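Local coordinates for protein glucosidase (Croceicoccus marinus, PDB 5Z3K) that acts as a beta-glucosidase of glycoside hydrolase family 39, probably hydrolysing O-glycosyl bonds, at residues A[234-239]-A[377-382]; A[263-268]-A[299-304]; A[283-288]-A[373-378]; A[384-389]-A[412-417]. All blocks are in the same frame, centred on the assembly; numbering follows the deposited sequence.

The four contacts run from the core of a TIM barrel out to the beta domain packed on it. Interaction 2 lies within the barrel, between its last two strands at the C-terminal ends where such barrels carry their active sites. Interactions 1 and 3, whose centres are about 10 Å apart, share Y377 and A378 and form the junction between the barrel's outer layer and the beta domain. F239 of interaction 1 packs on W265 of interaction 2, with CE1 of F239 3.7 Å from CB of W265. Interaction 4 is peripheral, its centre about 23 Å from that of interaction 2; it reaches interaction 1 through a salt bridge, R413 NE to D235 OD2, 2.8 Å long.

Interaction 1. Residues A[234-239]-A[377-382]; sequences RDPMDF and YAIPDM
The phenol OH of Y377 donates a short hydrogen bond to the backbone O of R234, 2.6 Å away. The hydroxyl approaches at 135° to the C=O bond and somewhat tilted from the carbonyl plane, while R234 O itself lies near the plane of the Y377 ring, at its edge. With CG anti to the backbone N (chi1 174°), Y377 carries its ring in toward the 234-239 turn, where P236 packs CD 3.5 Å from CE2. CG1 of I379 also approaches R234 O, at 3.7 Å, and its CD1 comes 3.6 Å from CG of D235, an apolar tip against a carboxylate; P380 CD touches CB of R234 at 3.9 Å. A phenylalanine in place of Y377 would probably leave the R234 carbonyl without this donor and the turn less firmly tied to the 377-382 loop. In the second shell, D235 begins a type I turn, and its OD1 caps the backbone N of M237 (a selenomethionine) over 3.0 Å, met from above the carboxylate plane. The other oxygen, OD2, is engaged by R413 in a salt bridge that fixes the carboxylate further. The polar end of R234 turns away, to the carbonyl of D231. The contact thus ties the loop after strand 369-376 to the turn leading into helix 238-252 of the barrel, with F283 and A286 of helix 277-291 packed on P236.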
loop_
_atom_site.group_PDB
_atom_site.type_symbol
_atom_site.label_atom_id
_atom_site.label_comp_id
_atom_site.label_asym_id
_atom_site.label_seq_id
_atom_site.Cartn_x
_atom_site.Cartn_y
_atom_site.Cartn_z
ATOM N N ARG A 234 -13.958 -0.864 -10.513
ATOM C CA ARG A 234 -14.427 -0.798 -9.124
ATOM C C ARG A 234 -14.482 -2.182 -8.480
ATOM O O ARG A 234 -15.343 -2.434 -7.638
ATOM C CB ARG A 234 -15.799 -0.118 -9.004
ATOM C CG ARG A 234 -15.927 1.231 -9.681
ATOM C CD ARG A 234 -14.804 2.165 -9.340
ATOM N NE ARG A 234 -15.327 3.411 -8.800
ATOM C CZ ARG A 234 -15.183 4.599 -9.374
ATOM N NH1 ARG A 234 -14.515 4.719 -10.509
ATOM N NH2 ARG A 234 -15.694 5.667 -8.794
ATOM N N ASP A 235 -13.574 -3.082 -8.870
ATOM C CA ASP A 235 -13.612 -4.478 -8.432
ATOM C C ASP A 235 -12.451 -4.725 -7.477
ATOM O O ASP A 235 -11.285 -4.684 -7.909
ATOM C CB ASP A 235 -13.530 -5.425 -9.642
ATOM C CG ASP A 235 -13.745 -6.897 -9.278
ATOM O OD1 ASP A 235 -13.770 -7.222 -8.071
ATOM O OD2 ASP A 235 -13.908 -7.735 -10.216
ATOM N N PRO A 236 -12.703 -4.984 -6.185
ATOM C CA PRO A 236 -11.583 -5.169 -5.241
ATOM C C PRO A 236 -10.768 -6.419 -5.512
ATOM O O PRO A 236 -9.677 -6.564 -4.942
ATOM C CB PRO A 236 -12.281 -5.230 -3.868
ATOM C CG PRO A 236 -13.673 -5.714 -4.183
ATOM C CD PRO A 236 -14.015 -5.094 -5.524
HETATM N N MSE A 237 -11.258 -7.320 -6.364
HETATM C CA MSE A 237 -10.511 -8.505 -6.751
HETATM C C MSE A 237 -9.310 -8.178 -7.655
HETATM O O MSE A 237 -8.384 -8.979 -7.745
HETATM C CB MSE A 237 -11.450 -9.510 -7.447
HETATM C CG MSE A 237 -10.856 -10.910 -7.685
HETATM SE SE MSE A 237 -10.243 -11.824 -6.044
HETATM C CE MSE A 237 -11.975 -12.206 -5.206
ATOM N N ASP A 238 -9.309 -6.994 -8.285
ATOM C CA ASP A 238 -8.324 -6.698 -9.332
ATOM C C ASP A 238 -6.890 -6.938 -8.875
ATOM O O ASP A 238 -6.054 -7.428 -9.645
ATOM C CB ASP A 238 -8.444 -5.246 -9.792
ATOM C CG ASP A 238 -9.498 -5.043 -10.842
ATOM O OD1 ASP A 238 -10.306 -5.978 -11.083
ATOM O OD2 ASP A 238 -9.540 -3.914 -11.391
ATOM N N PHE A 239 -6.573 -6.573 -7.635
ATOM C CA PHE A 239 -5.173 -6.622 -7.222
ATOM C C PHE A 239 -4.650 -8.049 -7.190
ATOM O O PHE A 239 -3.503 -8.302 -7.583
ATOM C CB PHE A 239 -5.039 -5.895 -5.892
ATOM C CG PHE A 239 -5.685 -4.560 -5.942
ATOM C CD1 PHE A 239 -5.094 -3.524 -6.660
ATOM C CD2 PHE A 239 -6.923 -4.359 -5.374
ATOM C CE1 PHE A 239 -5.712 -2.300 -6.765
ATOM C CE2 PHE A 239 -7.552 -3.139 -5.474
ATOM C CZ PHE A 239 -6.957 -2.109 -6.165
ATOM N N TYR A 377 -19.221 -5.086 0.228
ATOM C CA TYR A 377 -18.977 -4.200 -0.901
ATOM C C TYR A 377 -19.682 -4.724 -2.147
ATOM O O TYR A 377 -19.610 -5.917 -2.452
ATOM C CB TYR A 377 -17.467 -4.063 -1.192
ATOM C CG TYR A 377 -17.226 -3.267 -2.453
ATOM C CD1 TYR A 377 -17.269 -1.878 -2.430
ATOM C CD2 TYR A 377 -17.031 -3.896 -3.677
ATOM C CE1 TYR A 377 -17.088 -1.144 -3.575
ATOM C CE2 TYR A 377 -16.862 -3.164 -4.837
ATOM C CZ TYR A 377 -16.894 -1.785 -4.774
ATOM O OH TYR A 377 -16.714 -1.044 -5.921
ATOM N N ALA A 378 -20.316 -3.826 -2.900
ATOM C CA ALA A 378 -21.023 -4.196 -4.124
ATOM C C ALA A 378 -20.399 -3.475 -5.311
ATOM O O ALA A 378 -20.332 -2.241 -5.323
ATOM C CB ALA A 378 -22.514 -3.862 -4.014
ATOM N N ILE A 379 -19.932 -4.240 -6.294
ATOM C CA ILE A 379 -19.540 -3.637 -7.572
ATOM C C ILE A 379 -20.764 -2.965 -8.185
ATOM O O ILE A 379 -21.828 -3.604 -8.285
ATOM C CB ILE A 379 -18.978 -4.703 -8.528
ATOM C CG1 ILE A 379 -17.672 -5.301 -7.992
ATOM C CG2 ILE A 379 -18.765 -4.112 -9.912
ATOM C CD1 ILE A 379 -17.299 -6.620 -8.663
ATOM N N PRO A 380 -20.694 -1.698 -8.586
ATOM C CA PRO A 380 -21.869 -1.064 -9.199
ATOM C C PRO A 380 -22.245 -1.734 -10.516
ATOM O O PRO A 380 -21.390 -2.240 -11.253
ATOM C CB PRO A 380 -21.422 0.389 -9.406
ATOM C CG PRO A 380 -20.321 0.589 -8.384
ATOM C CD PRO A 380 -19.611 -0.733 -8.320
ATOM N N ASP A 381 -23.551 -1.717 -10.812
ATOM C CA ASP A 381 -24.074 -2.414 -11.989
ATOM C C ASP A 381 -23.329 -2.042 -13.261
ATOM O O ASP A 381 -23.015 -2.913 -14.081
ATOM C CB ASP A 381 -25.564 -2.113 -12.174
ATOM C CG ASP A 381 -26.390 -2.534 -10.994
ATOM O OD1 ASP A 381 -26.177 -3.654 -10.490
ATOM O OD2 ASP A 381 -27.247 -1.737 -10.561
HETATM N N MSE A 382 -23.034 -0.761 -13.456
HETATM C CA MSE A 382 -22.455 -0.365 -14.728
HETATM C C MSE A 382 -21.073 -0.978 -14.917
HETATM O O MSE A 382 -20.601 -1.094 -16.042
HETATM C CB MSE A 382 -22.389 1.149 -14.857
HETATM C CG MSE A 382 -21.574 1.817 -13.799
HETATM SE SE MSE A 382 -21.200 3.669 -14.286
HETATM C CE MSE A 382 -20.825 4.306 -12.504
#

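Interaction 2. Residues A[263-268]-A[299-304]; sequences SYWSMT and AIFFRA
W265 and F301 form the dense half of this contact. The edge of the F301 ring points at the face of the indole in a T-shaped pair with planes at 75°, and CD1 of F301 stands 3.6 Å above the indole plane, toward its rim. Beside it the backbone joins in, since CA of F301 makes a CH-pi contact 3.8 Å from the centroid of the five-membered ring. W265 holds its CG between the backbone N and the carbonyl carbon (chi1 77°), which brings the indole over F301. On the other side of the strands, Y264 and F302 run side by side with planes at 59°, and CD2 of Y264 lies 3.4 Å from CD1 of F302, over one face of the F302 ring. Strands 259-266 and 298-301 are the seventh and eighth of the TIM barrel, joined through helix 277-291 as a beta-alpha-beta crossover, and helix residues A287 and M291 pack on W265. Their backbone pairing is uneven: F302 N gives W265 O a firm bond of 2.9 Å, whereas the one from W265 N to I300 O is weak. At S266 the contact thins to polar atoms: its OG lies 3.1 Å from F302 O, and the two share a water. That water is 2.6 Å from S266 OG and donates to F302 O at 2.8 Å, bridging the diverging chains where a cis peptide follows F302.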
loop_
_atom_site.group_PDB
_atom_site.type_symbol
_atom_site.label_atom_id
_atom_site.label_comp_id
_atom_site.label_asym_id
_atom_site.label_seq_id
_atom_site.Cartn_x
_atom_site.Cartn_y
_atom_site.Cartn_z
ATOM N N SER A 263 3.188 -0.972 -5.418
ATOM C CA SER A 263 3.639 0.341 -4.953
ATOM C C SER A 263 2.519 1.367 -4.852
ATOM O O SER A 263 2.674 2.363 -4.128
ATOM C CB SER A 263 4.731 0.881 -5.884
ATOM O OG SER A 263 5.984 0.345 -5.503
ATOM N N TYR A 264 1.427 1.174 -5.591
ATOM C CA TYR A 264 0.217 1.985 -5.490
ATOM C C TYR A 264 -0.962 1.049 -5.623
ATOM O O TYR A 264 -1.004 0.250 -6.564
ATOM C CB TYR A 264 0.044 3.015 -6.611
ATOM C CG TYR A 264 1.037 4.135 -6.803
ATOM C CD1 TYR A 264 2.278 3.900 -7.381
ATOM C CD2 TYR A 264 0.680 5.447 -6.529
ATOM C CE1 TYR A 264 3.169 4.940 -7.618
ATOM C CE2 TYR A 264 1.566 6.504 -6.757
ATOM C CZ TYR A 264 2.808 6.241 -7.313
ATOM O OH TYR A 264 3.696 7.286 -7.552
ATOM N N TRP A 265 -1.936 1.192 -4.741
ATOM C CA TRP A 265 -3.224 0.552 -4.958
ATOM C C TRP A 265 -4.292 1.399 -4.289
ATOM O O TRP A 265 -4.082 1.931 -3.191
ATOM C CB TRP A 265 -3.246 -0.890 -4.448
ATOM C CG TRP A 265 -3.362 -1.090 -2.960
ATOM C CD1 TRP A 265 -2.341 -1.276 -2.082
ATOM C CD2 TRP A 265 -4.574 -1.195 -2.195
ATOM N NE1 TRP A 265 -2.829 -1.465 -0.814
ATOM C CE2 TRP A 265 -4.198 -1.422 -0.853
ATOM C CE3 TRP A 265 -5.934 -1.122 -2.511
ATOM C CZ2 TRP A 265 -5.133 -1.571 0.172
ATOM C CZ3 TRP A 265 -6.864 -1.264 -1.481
ATOM C CH2 TRP A 265 -6.454 -1.489 -0.161
ATOM N N SER A 266 -5.434 1.508 -4.960
ATOM C CA SER A 266 -6.505 2.399 -4.558
ATOM C C SER A 266 -7.723 2.045 -5.392
ATOM O O SER A 266 -7.597 1.476 -6.477
ATOM C CB SER A 266 -6.113 3.869 -4.780
ATOM O OG SER A 266 -7.111 4.719 -4.271
HETATM N N MSE A 267 -8.902 2.396 -4.892
HETATM C CA MSE A 267 -10.066 2.231 -5.757
HETATM C C MSE A 267 -9.944 3.138 -6.969
HETATM O O MSE A 267 -10.351 2.756 -8.054
HETATM C CB MSE A 267 -11.387 2.519 -5.052
HETATM C CG MSE A 267 -12.561 2.210 -5.976
HETATM SE SE MSE A 267 -14.282 2.196 -5.071
HETATM C CE MSE A 267 -14.713 4.049 -5.300
ATOM N N THR A 268 -9.397 4.342 -6.790
ATOM C CA THR A 268 -9.266 5.286 -7.893
ATOM C C THR A 268 -7.877 5.910 -7.893
ATOM O O THR A 268 -7.306 6.182 -6.832
ATOM C CB THR A 268 -10.331 6.403 -7.830
ATOM O OG1 THR A 268 -10.035 7.309 -6.765
ATOM C CG2 THR A 268 -11.734 5.830 -7.622
ATOM N N ALA A 299 2.451 -4.292 -0.036
ATOM C CA ALA A 299 1.450 -3.433 -0.644
ATOM C C ALA A 299 1.493 -2.048 -0.028
ATOM O O ALA A 299 1.717 -1.912 1.181
ATOM C CB ALA A 299 0.044 -4.026 -0.475
ATOM N N ILE A 300 1.244 -1.039 -0.872
ATOM C CA ILE A 300 1.303 0.382 -0.515
ATOM C C ILE A 300 -0.027 0.997 -0.938
ATOM O O ILE A 300 -0.245 1.263 -2.127
ATOM C CB ILE A 300 2.471 1.113 -1.197
ATOM C CG1 ILE A 300 3.813 0.424 -0.945
ATOM C CG2 ILE A 300 2.539 2.561 -0.730
ATOM C CD1 ILE A 300 4.324 0.544 0.498
ATOM N N PHE A 301 -0.915 1.231 0.025
ATOM C CA PHE A 301 -2.175 1.904 -0.261
ATOM C C PHE A 301 -1.944 3.377 -0.569
ATOM O O PHE A 301 -1.209 4.061 0.141
ATOM C CB PHE A 301 -3.123 1.795 0.929
ATOM C CG PHE A 301 -4.375 2.611 0.759
ATOM C CD1 PHE A 301 -5.448 2.098 0.030
ATOM C CD2 PHE A 301 -4.472 3.890 1.299
ATOM C CE1 PHE A 301 -6.614 2.831 -0.134
ATOM C CE2 PHE A 301 -5.621 4.648 1.136
ATOM C CZ PHE A 301 -6.700 4.121 0.416
ATOM N N PHE A 302 -2.635 3.876 -1.594
ATOM C CA PHE A 302 -2.465 5.239 -2.096
ATOM C C PHE A 302 -3.764 6.016 -1.887
ATOM O O PHE A 302 -4.787 5.659 -2.477
ATOM C CB PHE A 302 -2.105 5.194 -3.584
ATOM C CG PHE A 302 -1.898 6.550 -4.211
ATOM C CD1 PHE A 302 -0.736 7.267 -3.971
ATOM C CD2 PHE A 302 -2.862 7.104 -5.040
ATOM C CE1 PHE A 302 -0.532 8.516 -4.546
ATOM C CE2 PHE A 302 -2.665 8.357 -5.623
ATOM C CZ PHE A 302 -1.493 9.058 -5.374
ATOM N N ARG A 303 -3.750 7.062 -1.047
ATOM C CA ARG A 303 -2.675 7.469 -0.138
ATOM C C ARG A 303 -3.329 7.872 1.187
ATOM O O ARG A 303 -4.418 8.466 1.180
ATOM C CB ARG A 303 -1.863 8.640 -0.718
ATOM C CG ARG A 303 -2.714 9.805 -1.251
ATOM C CD ARG A 303 -1.880 10.817 -2.074
ATOM N NE ARG A 303 -1.102 11.690 -1.193
ATOM C CZ ARG A 303 -0.220 12.601 -1.603
ATOM N NH1 ARG A 303 0.034 12.781 -2.898
ATOM N NH2 ARG A 303 0.426 13.327 -0.705
ATOM N N ALA A 304 -2.687 7.550 2.317
ATOM C CA ALA A 304 -3.271 7.774 3.645
ATOM C C ALA A 304 -2.919 9.163 4.197
ATOM O O ALA A 304 -2.331 9.319 5.273
ATOM C CB ALA A 304 -2.827 6.676 4.611
HETATM O O HOH W 1 -7.488 6.232 -2.199
#

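Interaction 3. Residues A[283-288]-A[373-378]; sequences FLAAAA and LISNYA
The edge of the F283 ring is turned to the face of Y377, a T-shaped pair with planes at 82° and centroids 5.5 Å apart that supplies the aromatic part of this contact; CD2 of F283 comes 3.7 Å from CZ of the tyrosine. CB of F283 adds a touch on CE1 of Y377 at 3.6 Å, and the backbone N of F283 lies 3.4 Å from CD1 of Y377. Apolar packing is lighter and made of small groups: CB of A285 rests 3.8 Å from CB of S375, and CB of A286 approaches CB of Y377 at 4.2 Å. With small alanine methyls at this point, helix 277-291, on the outside of the TIM barrel, lies close to strand 369-376 of the nine-stranded sheet in the beta domain. Polar interaction takes a different route, for no hydrogen bond joins the two segments directly. Instead S375, with OG anti to its own N (chi1 -179°), bonds to the carbonyl of A282, the helix residue just before F283.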
loop_
_atom_site.group_PDB
_atom_site.type_symbol
_atom_site.label_atom_id
_atom_site.label_comp_id
_atom_site.label_asym_id
_atom_site.label_seq_id
_atom_site.Cartn_x
_atom_site.Cartn_y
_atom_site.Cartn_z
ATOM N N PHE A 283 -14.698 -0.794 -0.413
ATOM C CA PHE A 283 -13.809 -1.315 -1.452
ATOM C C PHE A 283 -12.433 -1.619 -0.886
ATOM O O PHE A 283 -11.873 -2.695 -1.126
ATOM C CB PHE A 283 -13.695 -0.318 -2.613
ATOM C CG PHE A 283 -12.726 -0.742 -3.700
ATOM C CD1 PHE A 283 -11.351 -0.540 -3.562
ATOM C CD2 PHE A 283 -13.197 -1.340 -4.869
ATOM C CE1 PHE A 283 -10.463 -0.937 -4.580
ATOM C CE2 PHE A 283 -12.328 -1.721 -5.883
ATOM C CZ PHE A 283 -10.958 -1.533 -5.737
ATOM N N LEU A 284 -11.843 -0.660 -0.160
ATOM C CA LEU A 284 -10.457 -0.858 0.243
ATOM C C LEU A 284 -10.345 -1.961 1.293
ATOM O O LEU A 284 -9.352 -2.698 1.301
ATOM C CB LEU A 284 -9.843 0.464 0.716
ATOM C CG LEU A 284 -10.143 1.008 2.099
ATOM C CD1 LEU A 284 -9.057 0.550 3.067
ATOM C CD2 LEU A 284 -10.225 2.542 2.038
ATOM N N ALA A 285 -11.369 -2.140 2.135
ATOM C CA ALA A 285 -11.347 -3.264 3.063
ATOM C C ALA A 285 -11.481 -4.596 2.323
ATOM O O ALA A 285 -10.749 -5.551 2.612
ATOM C CB ALA A 285 -12.443 -3.102 4.122
ATOM N N ALA A 286 -12.400 -4.684 1.359
ATOM C CA ALA A 286 -12.513 -5.923 0.589
ATOM C C ALA A 286 -11.246 -6.193 -0.216
ATOM O O ALA A 286 -10.815 -7.345 -0.339
ATOM C CB ALA A 286 -13.731 -5.877 -0.340
ATOM N N ALA A 287 -10.626 -5.147 -0.767
ATOM C CA ALA A 287 -9.408 -5.348 -1.554
ATOM C C ALA A 287 -8.278 -5.902 -0.694
ATOM O O ALA A 287 -7.553 -6.815 -1.107
ATOM C CB ALA A 287 -8.976 -4.031 -2.217
ATOM N N ALA A 288 -8.091 -5.327 0.502
ATOM C CA ALA A 288 -7.104 -5.860 1.433
ATOM C C ALA A 288 -7.374 -7.328 1.757
ATOM O O ALA A 288 -6.449 -8.142 1.788
ATOM C CB ALA A 288 -7.098 -5.022 2.712
ATOM N N LEU A 373 -12.748 -9.127 10.624
ATOM C CA LEU A 373 -12.999 -7.994 9.747
ATOM C C LEU A 373 -13.966 -8.424 8.656
ATOM O O LEU A 373 -13.771 -9.476 8.045
ATOM C CB LEU A 373 -11.687 -7.511 9.127
ATOM C CG LEU A 373 -11.818 -6.350 8.149
ATOM C CD1 LEU A 373 -12.139 -5.051 8.925
ATOM C CD2 LEU A 373 -10.545 -6.187 7.367
ATOM N N ILE A 374 -15.005 -7.625 8.421
ATOM C CA ILE A 374 -16.042 -7.931 7.447
ATOM C C ILE A 374 -16.306 -6.693 6.607
ATOM O O ILE A 374 -16.603 -5.625 7.152
ATOM C CB ILE A 374 -17.354 -8.373 8.125
ATOM C CG1 ILE A 374 -17.126 -9.550 9.073
ATOM C CG2 ILE A 374 -18.419 -8.676 7.063
ATOM C CD1 ILE A 374 -18.288 -9.764 10.042
ATOM N N SER A 375 -16.240 -6.837 5.285
ATOM C CA SER A 375 -16.649 -5.764 4.385
ATOM C C SER A 375 -17.768 -6.263 3.492
ATOM O O SER A 375 -17.675 -7.362 2.932
ATOM C CB SER A 375 -15.494 -5.248 3.526
ATOM O OG SER A 375 -15.933 -4.183 2.680
ATOM N N ASN A 376 -18.814 -5.456 3.364
ATOM C CA ASN A 376 -19.929 -5.723 2.464
ATOM C C ASN A 376 -19.846 -4.696 1.337
ATOM O O ASN A 376 -20.326 -3.567 1.477
ATOM C CB ASN A 376 -21.260 -5.644 3.221
ATOM C CG ASN A 376 -22.416 -6.211 2.423
ATOM O OD1 ASN A 376 -22.219 -6.777 1.345
ATOM N ND2 ASN A 376 -23.623 -6.076 2.951
ATOM N N TYR A 377 -19.221 -5.086 0.228
ATOM C CA TYR A 377 -18.977 -4.200 -0.901
ATOM C C TYR A 377 -19.682 -4.724 -2.147
ATOM O O TYR A 377 -19.610 -5.917 -2.452
ATOM C CB TYR A 377 -17.467 -4.063 -1.192
ATOM C CG TYR A 377 -17.226 -3.267 -2.453
ATOM C CD1 TYR A 377 -17.269 -1.878 -2.430
ATOM C CD2 TYR A 377 -17.031 -3.896 -3.677
ATOM C CE1 TYR A 377 -17.088 -1.144 -3.575
ATOM C CE2 TYR A 377 -16.862 -3.164 -4.837
ATOM C CZ TYR A 377 -16.894 -1.785 -4.774
ATOM O OH TYR A 377 -16.714 -1.044 -5.921
ATOM N N ALA A 378 -20.316 -3.826 -2.900
ATOM C CA ALA A 378 -21.023 -4.196 -4.124
ATOM C C ALA A 378 -20.399 -3.475 -5.311
ATOM O O ALA A 378 -20.332 -2.241 -5.323
ATOM C CB ALA A 378 -22.514 -3.862 -4.014
#

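Interaction 4. Residues A[384-389]-A[412-417]; sequences LTARDR and RRVDAR
One face of the R387 guanidinium carries NE of R412, 3.2 Å above its plane near the rim, with the planes 50° apart and the chains at about a right angle. CG of R387 lies over the rim of one face of R412, at whose edge NH1 gives T385 O an in-plane hydrogen bond of 2.9 Å. R387 NH2 and R412 NE are like charges, not bonded; N232, which accepts from R387 NE and R412 NH2, and D390, salt-bridged to R387, probably help offset them. An alanine in place of R412 would probably leave T385 O without this donor and uncover one face of R387. CD1 of L384 sits 3.7 Å above the centre of the R417 guanidinium, itself salt-bridged to D381, while CD2 meets R413 O at 3.4 Å. A water joins the backbone N atoms of R387 and R412. This links two irregular loops, after strand 369-376 and before strand 423-429, the second shaped by an inverse gamma turn at R413 and a type I turn from R413 to A416.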
loop_
_atom_site.group_PDB
_atom_site.type_symbol
_atom_site.label_atom_id
_atom_site.label_comp_id
_atom_site.label_asym_id
_atom_site.label_seq_id
_atom_site.Cartn_x
_atom_site.Cartn_y
_atom_site.Cartn_z
ATOM N N LEU A 384 -20.475 -4.129 -14.128
ATOM C CA LEU A 384 -20.678 -5.554 -14.374
ATOM C C LEU A 384 -21.002 -5.859 -15.834
ATOM O O LEU A 384 -21.289 -7.012 -16.171
ATOM C CB LEU A 384 -21.771 -6.093 -13.455
ATOM C CG LEU A 384 -21.344 -6.066 -11.980
ATOM C CD1 LEU A 384 -22.531 -6.205 -11.035
ATOM C CD2 LEU A 384 -20.297 -7.139 -11.699
ATOM N N THR A 385 -20.949 -4.856 -16.705
ATOM C CA THR A 385 -21.094 -5.048 -18.140
ATOM C C THR A 385 -19.726 -5.324 -18.752
ATOM O O THR A 385 -18.767 -4.596 -18.487
ATOM C CB THR A 385 -21.713 -3.803 -18.773
ATOM O OG1 THR A 385 -22.952 -3.505 -18.119
ATOM C CG2 THR A 385 -21.955 -4.017 -20.257
ATOM N N ALA A 386 -19.633 -6.370 -19.570
ATOM C CA ALA A 386 -18.375 -6.648 -20.246
ATOM C C ALA A 386 -18.058 -5.536 -21.240
ATOM O O ALA A 386 -18.952 -4.961 -21.863
ATOM C CB ALA A 386 -18.429 -7.998 -20.966
ATOM N N ARG A 387 -16.770 -5.221 -21.370
ATOM C CA ARG A 387 -16.320 -4.271 -22.377
ATOM C C ARG A 387 -16.272 -4.925 -23.752
ATOM O O ARG A 387 -16.065 -6.135 -23.876
ATOM C CB ARG A 387 -14.923 -3.742 -22.050
ATOM C CG ARG A 387 -14.728 -3.221 -20.653
ATOM C CD ARG A 387 -13.316 -2.669 -20.512
ATOM N NE ARG A 387 -12.984 -2.381 -19.120
ATOM C CZ ARG A 387 -12.597 -3.307 -18.246
ATOM N NH1 ARG A 387 -12.493 -4.581 -18.619
ATOM N NH2 ARG A 387 -12.315 -2.962 -16.997
ATOM N N ASP A 388 -16.444 -4.099 -24.792
ATOM C CA ASP A 388 -16.143 -4.537 -26.156
ATOM C C ASP A 388 -14.685 -4.945 -26.288
ATOM O O ASP A 388 -14.363 -5.959 -26.920
ATOM C CB ASP A 388 -16.441 -3.417 -27.154
ATOM C CG ASP A 388 -17.902 -3.318 -27.500
ATOM O OD1 ASP A 388 -18.652 -4.262 -27.172
ATOM O OD2 ASP A 388 -18.296 -2.296 -28.101
ATOM N N ARG A 389 -13.790 -4.148 -25.711
ATOM C CA ARG A 389 -12.353 -4.340 -25.796
ATOM C C ARG A 389 -11.781 -4.059 -24.417
ATOM O O ARG A 389 -12.145 -3.057 -23.794
ATOM C CB ARG A 389 -11.744 -3.400 -26.843
ATOM C CG ARG A 389 -10.315 -3.704 -27.220
ATOM C CD ARG A 389 -9.678 -2.485 -27.868
ATOM N NE ARG A 389 -8.298 -2.737 -28.260
ATOM C CZ ARG A 389 -7.378 -1.787 -28.391
ATOM N NH1 ARG A 389 -7.698 -0.520 -28.154
ATOM N NH2 ARG A 389 -6.140 -2.103 -28.754
ATOM N N ARG A 412 -13.668 -7.863 -17.169
ATOM C CA ARG A 412 -14.494 -7.636 -15.996
ATOM C C ARG A 412 -15.152 -8.934 -15.538
ATOM O O ARG A 412 -15.504 -9.798 -16.347
ATOM C CB ARG A 412 -15.551 -6.590 -16.296
ATOM C CG ARG A 412 -14.991 -5.203 -16.429
ATOM C CD ARG A 412 -16.085 -4.262 -16.788
ATOM N NE ARG A 412 -15.626 -2.888 -16.726
ATOM C CZ ARG A 412 -16.308 -1.865 -17.213
ATOM N NH1 ARG A 412 -17.489 -2.075 -17.794
ATOM N NH2 ARG A 412 -15.811 -0.641 -17.117
ATOM N N ARG A 413 -15.303 -9.068 -14.217
ATOM C CA ARG A 413 -15.942 -10.235 -13.601
ATOM C C ARG A 413 -17.451 -10.030 -13.648
ATOM O O ARG A 413 -18.086 -9.594 -12.682
ATOM C CB ARG A 413 -15.452 -10.421 -12.169
ATOM C CG ARG A 413 -13.983 -10.746 -12.042
ATOM C CD ARG A 413 -13.687 -11.344 -10.675
ATOM N NE ARG A 413 -14.069 -10.427 -9.601
ATOM C CZ ARG A 413 -14.541 -10.812 -8.423
ATOM N NH1 ARG A 413 -14.689 -12.106 -8.150
ATOM N NH2 ARG A 413 -14.849 -9.898 -7.511
ATOM N N VAL A 414 -18.040 -10.353 -14.803
ATOM C CA VAL A 414 -19.435 -9.991 -15.038
ATOM C C VAL A 414 -20.384 -10.749 -14.123
ATOM O O VAL A 414 -21.527 -10.319 -13.932
ATOM C CB VAL A 414 -19.822 -10.226 -16.510
ATOM C CG1 VAL A 414 -19.010 -9.320 -17.433
ATOM C CG2 VAL A 414 -19.642 -11.681 -16.875
ATOM N N ASP A 415 -19.944 -11.861 -13.542
ATOM C CA ASP A 415 -20.776 -12.658 -12.645
ATOM C C ASP A 415 -20.580 -12.301 -11.173
ATOM O O ASP A 415 -21.136 -12.977 -10.296
ATOM C CB ASP A 415 -20.499 -14.148 -12.861
ATOM C CG ASP A 415 -20.844 -14.603 -14.272
ATOM O OD1 ASP A 415 -21.892 -14.158 -14.793
ATOM O OD2 ASP A 415 -20.069 -15.387 -14.860
ATOM N N ALA A 416 -19.833 -11.237 -10.878
ATOM C CA ALA A 416 -19.473 -10.908 -9.504
ATOM C C ALA A 416 -20.435 -9.927 -8.845
ATOM O O ALA A 416 -20.018 -9.175 -7.955
ATOM C CB ALA A 416 -18.048 -10.354 -9.455
ATOM N N ARG A 417 -21.708 -9.911 -9.249
ATOM C CA ARG A 417 -22.695 -9.068 -8.582
ATOM C C ARG A 417 -22.784 -9.437 -7.104
ATOM O O ARG A 417 -22.662 -10.606 -6.737
ATOM C CB ARG A 417 -24.064 -9.224 -9.255
ATOM C CG ARG A 417 -25.207 -8.487 -8.555
ATOM C CD ARG A 417 -26.505 -8.556 -9.361
ATOM N NE ARG A 417 -26.292 -8.143 -10.749
ATOM C CZ ARG A 417 -26.282 -6.878 -11.155
ATOM N NH1 ARG A 417 -26.482 -5.902 -10.283
ATOM N NH2 ARG A 417 -26.075 -6.589 -12.434
HETATM O O HOH W 2 -14.793 -6.774 -19.932
#